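Local coordinates for A1 protein (Enterobacteria phage Qbeta, PDB 3RLK) that is probably a minor structural component of the virion, here represented by its read-through domain, at residues F63-W76 with K180-A192. Numbering follows the deposited sequence.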
loop_
_atom_site.group_PDB
_atom_site.type_symbol
_atom_site.label_atom_id
_atom_site.label_comp_id
_atom_site.label_asym_id
_atom_site.label_seq_id
_atom_site.Cartn_x
_atom_site.Cartn_y
_atom_site.Cartn_z
ATOM N N PHE A 63 0.926 2.720 13.052
ATOM C CA PHE A 63 -0.486 2.685 12.638
ATOM C C PHE A 63 -1.404 2.425 13.848
ATOM O O PHE A 63 -0.998 1.825 14.862
ATOM C CB PHE A 63 -0.722 1.543 11.634
ATOM C CG PHE A 63 0.203 1.584 10.447
ATOM C CD1 PHE A 63 0.020 2.539 9.420
ATOM C CD2 PHE A 63 1.220 0.658 10.297
ATOM C CE1 PHE A 63 0.837 2.534 8.253
ATOM C CE2 PHE A 63 2.041 0.652 9.177
ATOM C CZ PHE A 63 1.896 1.563 8.155
ATOM N N ASP A 64 -2.644 2.928 13.749
ATOM C CA ASP A 64 -3.607 2.795 14.837
ATOM C C ASP A 64 -4.466 1.560 14.565
ATOM O O ASP A 64 -5.701 1.640 14.562
ATOM C CB ASP A 64 -4.487 4.038 14.876
ATOM C CG ASP A 64 -3.728 5.284 15.321
ATOM O OD1 ASP A 64 -2.791 5.160 16.156
ATOM O OD2 ASP A 64 -4.122 6.395 14.893
ATOM N N VAL A 65 -3.808 0.459 14.243
ATOM C CA VAL A 65 -4.462 -0.878 14.270
ATOM C C VAL A 65 -3.476 -1.812 14.915
ATOM O O VAL A 65 -2.238 -1.523 14.799
ATOM C CB VAL A 65 -4.788 -1.455 12.853
ATOM C CG1 VAL A 65 -5.912 -0.759 12.259
ATOM C CG2 VAL A 65 -3.547 -1.458 11.890
ATOM N N ALA A 66 -3.967 -2.903 15.556
ATOM C CA ALA A 66 -3.093 -4.023 16.002
ATOM C C ALA A 66 -2.826 -4.904 14.790
ATOM O O ALA A 66 -3.679 -5.039 13.902
ATOM C CB ALA A 66 -3.707 -4.890 17.133
ATOM N N LEU A 67 -1.649 -5.533 14.748
ATOM C CA LEU A 67 -1.452 -6.514 13.682
ATOM C C LEU A 67 -2.605 -7.489 13.648
ATOM O O LEU A 67 -3.105 -7.781 12.537
ATOM C CB LEU A 67 -0.168 -7.306 13.887
ATOM C CG LEU A 67 0.127 -8.395 12.864
ATOM C CD1 LEU A 67 0.336 -7.813 11.462
ATOM C CD2 LEU A 67 1.436 -9.008 13.374
ATOM N N LYS A 68 -3.027 -8.001 14.800
ATOM C CA LYS A 68 -4.069 -9.063 14.730
ATOM C C LYS A 68 -5.357 -8.522 14.078
ATOM O O LYS A 68 -6.142 -9.329 13.553
ATOM C CB LYS A 68 -4.376 -9.710 16.076
ATOM C CG LYS A 68 -5.128 -8.848 17.124
ATOM C CD LYS A 68 -5.741 -9.666 18.233
ATOM C CE LYS A 68 -7.012 -8.983 18.731
ATOM N NZ LYS A 68 -6.702 -7.794 19.594
ATOM N N ASP A 69 -5.574 -7.198 14.069
ATOM C CA ASP A 69 -6.817 -6.682 13.438
ATOM C C ASP A 69 -6.931 -7.000 11.947
ATOM O O ASP A 69 -8.053 -7.097 11.397
ATOM C CB ASP A 69 -6.930 -5.147 13.562
ATOM C CG ASP A 69 -7.067 -4.702 15.000
ATOM O OD1 ASP A 69 -7.578 -5.561 15.774
ATOM O OD2 ASP A 69 -6.613 -3.590 15.371
ATOM N N LEU A 70 -5.767 -7.148 11.310
ATOM C CA LEU A 70 -5.700 -7.343 9.864
ATOM C C LEU A 70 -5.575 -8.785 9.452
ATOM O O LEU A 70 -5.521 -9.049 8.231
ATOM C CB LEU A 70 -4.507 -6.566 9.298
ATOM C CG LEU A 70 -4.352 -5.131 9.800
ATOM C CD1 LEU A 70 -3.067 -4.498 9.285
ATOM C CD2 LEU A 70 -5.538 -4.193 9.421
ATOM N N LEU A 71 -5.449 -9.684 10.452
ATOM C CA LEU A 71 -5.202 -11.100 10.233
ATOM C C LEU A 71 -6.468 -11.944 10.516
ATOM O O LEU A 71 -7.390 -11.490 11.183
ATOM C CB LEU A 71 -4.088 -11.638 11.086
ATOM C CG LEU A 71 -2.719 -10.950 10.789
ATOM C CD1 LEU A 71 -1.684 -11.628 11.689
ATOM C CD2 LEU A 71 -2.242 -10.914 9.322
ATOM N N GLY A 72 -6.568 -13.093 9.876
ATOM C CA GLY A 72 -7.714 -13.948 10.149
ATOM C C GLY A 72 -7.537 -15.199 9.369
ATOM O O GLY A 72 -6.387 -15.640 9.155
ATOM N N ASN A 73 -8.663 -15.791 8.956
ATOM C CA ASN A 73 -8.574 -17.043 8.213
ATOM C C ASN A 73 -8.960 -17.074 6.721
ATOM O O ASN A 73 -9.187 -18.165 6.122
ATOM C CB ASN A 73 -9.310 -18.174 9.005
ATOM C CG ASN A 73 -10.808 -17.943 9.072
ATOM O OD1 ASN A 73 -11.323 -17.026 8.446
ATOM N ND2 ASN A 73 -11.504 -18.753 9.824
ATOM N N THR A 74 -9.029 -15.903 6.097
ATOM C CA THR A 74 -9.362 -15.848 4.686
ATOM C C THR A 74 -8.088 -15.743 3.794
ATOM O O THR A 74 -6.982 -15.465 4.301
ATOM C CB THR A 74 -10.352 -14.716 4.425
ATOM O OG1 THR A 74 -9.675 -13.459 4.548
ATOM C CG2 THR A 74 -11.547 -14.769 5.401
ATOM N N LYS A 75 -8.227 -15.978 2.491
ATOM C CA LYS A 75 -7.031 -15.991 1.669
ATOM C C LYS A 75 -6.551 -14.575 1.245
ATOM O O LYS A 75 -7.356 -13.749 0.888
ATOM C CB LYS A 75 -7.156 -16.991 0.523
ATOM C CG LYS A 75 -8.038 -16.698 -0.596
ATOM C CD LYS A 75 -7.805 -17.898 -1.567
ATOM C CE LYS A 75 -8.555 -17.836 -2.919
ATOM N NZ LYS A 75 -8.756 -19.234 -3.428
ATOM N N TRP A 76 -5.238 -14.328 1.269
ATOM C CA TRP A 76 -4.711 -13.118 0.656
ATOM C C TRP A 76 -4.837 -13.274 -0.861
ATOM O O TRP A 76 -4.755 -14.426 -1.368
ATOM C CB TRP A 76 -3.204 -12.997 0.969
ATOM C CG TRP A 76 -2.966 -12.844 2.392
ATOM C CD1 TRP A 76 -2.476 -13.820 3.276
ATOM C CD2 TRP A 76 -3.126 -11.659 3.140
ATOM N NE1 TRP A 76 -2.385 -13.285 4.529
ATOM C CE2 TRP A 76 -2.787 -11.968 4.494
ATOM C CE3 TRP A 76 -3.562 -10.366 2.822
ATOM C CZ2 TRP A 76 -2.816 -11.009 5.506
ATOM C CZ3 TRP A 76 -3.618 -9.400 3.842
ATOM C CH2 TRP A 76 -3.256 -9.729 5.172
ATOM N N LYS A 180 -11.511 4.034 -3.476
ATOM C CA LYS A 180 -12.178 2.746 -3.372
ATOM C C LYS A 180 -11.572 1.878 -2.303
ATOM O O LYS A 180 -12.294 1.074 -1.675
ATOM C CB LYS A 180 -12.082 2.011 -4.675
ATOM C CG LYS A 180 -12.915 2.653 -5.727
ATOM C CD LYS A 180 -12.787 1.843 -6.990
ATOM C CE LYS A 180 -13.252 2.520 -8.279
ATOM N NZ LYS A 180 -13.035 1.464 -9.369
ATOM N N CYS A 181 -10.240 1.948 -2.160
ATOM C CA CYS A 181 -9.523 1.012 -1.271
ATOM C C CYS A 181 -8.301 1.643 -0.580
ATOM O O CYS A 181 -7.147 1.301 -0.911
ATOM C CB CYS A 181 -9.148 -0.268 -2.022
ATOM S SG CYS A 181 -8.594 -1.693 -1.064
ATOM N N PRO A 182 -8.553 2.494 0.440
ATOM C CA PRO A 182 -7.410 3.187 1.024
ATOM C C PRO A 182 -6.510 2.237 1.820
ATOM O O PRO A 182 -6.982 1.220 2.381
ATOM C CB PRO A 182 -8.057 4.244 1.928
ATOM C CG PRO A 182 -9.470 3.695 2.216
ATOM C CD PRO A 182 -9.828 3.099 0.873
ATOM N N ILE A 183 -5.209 2.559 1.805
ATOM C CA ILE A 183 -4.250 1.741 2.579
ATOM C C ILE A 183 -4.486 1.976 4.042
ATOM O O ILE A 183 -4.608 3.138 4.481
ATOM C CB ILE A 183 -2.768 2.083 2.164
ATOM C CG1 ILE A 183 -2.619 1.853 0.643
ATOM C CG2 ILE A 183 -1.710 1.380 3.137
ATOM C CD1 ILE A 183 -1.367 2.470 -0.021
ATOM N N GLN A 184 -4.486 0.902 4.814
ATOM C CA GLN A 184 -4.710 0.975 6.282
ATOM C C GLN A 184 -3.413 0.741 6.992
ATOM O O GLN A 184 -3.206 1.268 8.096
ATOM C CB GLN A 184 -5.646 -0.142 6.698
ATOM C CG GLN A 184 -7.002 -0.240 5.941
ATOM C CD GLN A 184 -7.805 1.022 6.137
ATOM O OE1 GLN A 184 -7.988 1.801 5.198
ATOM N NE2 GLN A 184 -8.135 1.312 7.382
ATOM N N ALA A 185 -2.560 -0.123 6.434
ATOM C CA ALA A 185 -1.273 -0.439 7.086
ATOM C C ALA A 185 -0.343 -1.221 6.169
ATOM O O ALA A 185 -0.780 -1.777 5.149
ATOM C CB ALA A 185 -1.484 -1.202 8.404
ATOM N N VAL A 186 0.955 -1.242 6.514
ATOM C CA VAL A 186 1.921 -2.105 5.813
ATOM C C VAL A 186 2.392 -3.013 6.927
ATOM O O VAL A 186 2.787 -2.538 8.059
ATOM C CB VAL A 186 3.179 -1.318 5.223
ATOM C CG1 VAL A 186 4.268 -2.335 4.770
ATOM C CG2 VAL A 186 2.809 -0.455 4.035
ATOM N N ILE A 187 2.354 -4.328 6.668
ATOM C CA ILE A 187 2.738 -5.294 7.707
ATOM C C ILE A 187 3.777 -6.275 7.190
ATOM O O ILE A 187 3.958 -6.405 5.963
ATOM C CB ILE A 187 1.485 -6.124 8.278
ATOM C CG1 ILE A 187 0.896 -6.957 7.129
ATOM C CG2 ILE A 187 0.382 -5.151 8.742
ATOM C CD1 ILE A 187 -0.253 -7.938 7.590
ATOM N N VAL A 188 4.387 -6.986 8.141
ATOM C CA VAL A 188 5.043 -8.259 7.846
ATOM C C VAL A 188 4.075 -9.422 8.242
ATOM O O VAL A 188 3.726 -9.585 9.410
ATOM C CB VAL A 188 6.441 -8.368 8.504
ATOM C CG1 VAL A 188 6.993 -9.793 8.292
ATOM C CG2 VAL A 188 7.485 -7.357 7.860
ATOM N N VAL A 189 3.548 -10.164 7.255
ATOM C CA VAL A 189 2.576 -11.219 7.621
ATOM C C VAL A 189 3.287 -12.382 8.347
ATOM O O VAL A 189 4.240 -12.962 7.812
ATOM C CB VAL A 189 1.726 -11.678 6.424
ATOM C CG1 VAL A 189 2.603 -12.244 5.313
ATOM C CG2 VAL A 189 0.627 -12.672 6.849
ATOM N N PRO A 190 2.831 -12.736 9.556
ATOM C CA PRO A 190 3.450 -13.910 10.274
ATOM C C PRO A 190 3.299 -15.230 9.549
ATOM O O PRO A 190 2.258 -15.518 8.945
ATOM C CB PRO A 190 2.664 -14.018 11.577
ATOM C CG PRO A 190 1.981 -12.647 11.710
ATOM C CD PRO A 190 1.669 -12.211 10.286
ATOM N N ARG A 191 4.349 -16.041 9.634
ATOM C CA ARG A 191 4.232 -17.455 9.233
ATOM C C ARG A 191 3.253 -18.228 10.064
ATOM O O ARG A 191 3.046 -17.910 11.221
ATOM C CB ARG A 191 5.576 -18.140 9.332
ATOM C CG ARG A 191 6.457 -17.704 8.182
ATOM C CD ARG A 191 7.955 -18.038 8.425
ATOM N NE ARG A 191 8.549 -17.277 9.526
ATOM C CZ ARG A 191 9.530 -16.376 9.331
ATOM N NH1 ARG A 191 10.001 -16.186 8.117
ATOM N NH2 ARG A 191 10.043 -15.725 10.344
ATOM N N ALA A 192 2.691 -19.287 9.486
ATOM C CA ALA A 192 1.813 -20.138 10.279
ATOM C C ALA A 192 2.074 -21.604 9.939
ATOM O O ALA A 192 3.171 -21.994 9.463
ATOM C CB ALA A 192 0.351 -19.753 10.064
ATOM O OXT ALA A 192 1.199 -22.454 10.133
#
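The CA of A185 sits over one face of the F63 ring, 3.8 Å from its centroid and 9° off the normal, a CH-pi contact. The small methyl of A185 probably lets the ring approach the strand backbone this closely; A185 CB also meets L70 CD1 at 3.8 Å and V65 CG2. Further along strand 183-188, I187 packs against three leucines, L67, L70 and L71. L70 CD1 packs on I187 CG2 (3.6 Å), while L67, with CG anti to the backbone N (chi1 178°), brings CD1 to I187 CB, the two side chains crossing at about a right angle. L71 divides its branches: CD2 goes to I187 CD1, CD1 to P190 CD at 3.7 Å. V189 CG2 packs 3.9 Å from W76 NE1, whose N-H is bonded to the carbonyl of R89. No hydrogen bond joins the segments; apolar side chains make the contact. Behind them, the turn at 66-71 is held by A66 N to D69 OD2 (2.7 Å) and backbone bonds such as L70 N to L67 O, which present the leucines together. Q184 and A185 both face V157 in a classic beta bulge of strand 183-188. The turn's leucines pack on this outermost strand of an antiparallel three-stranded sheet within the beta-barrel read-through domain.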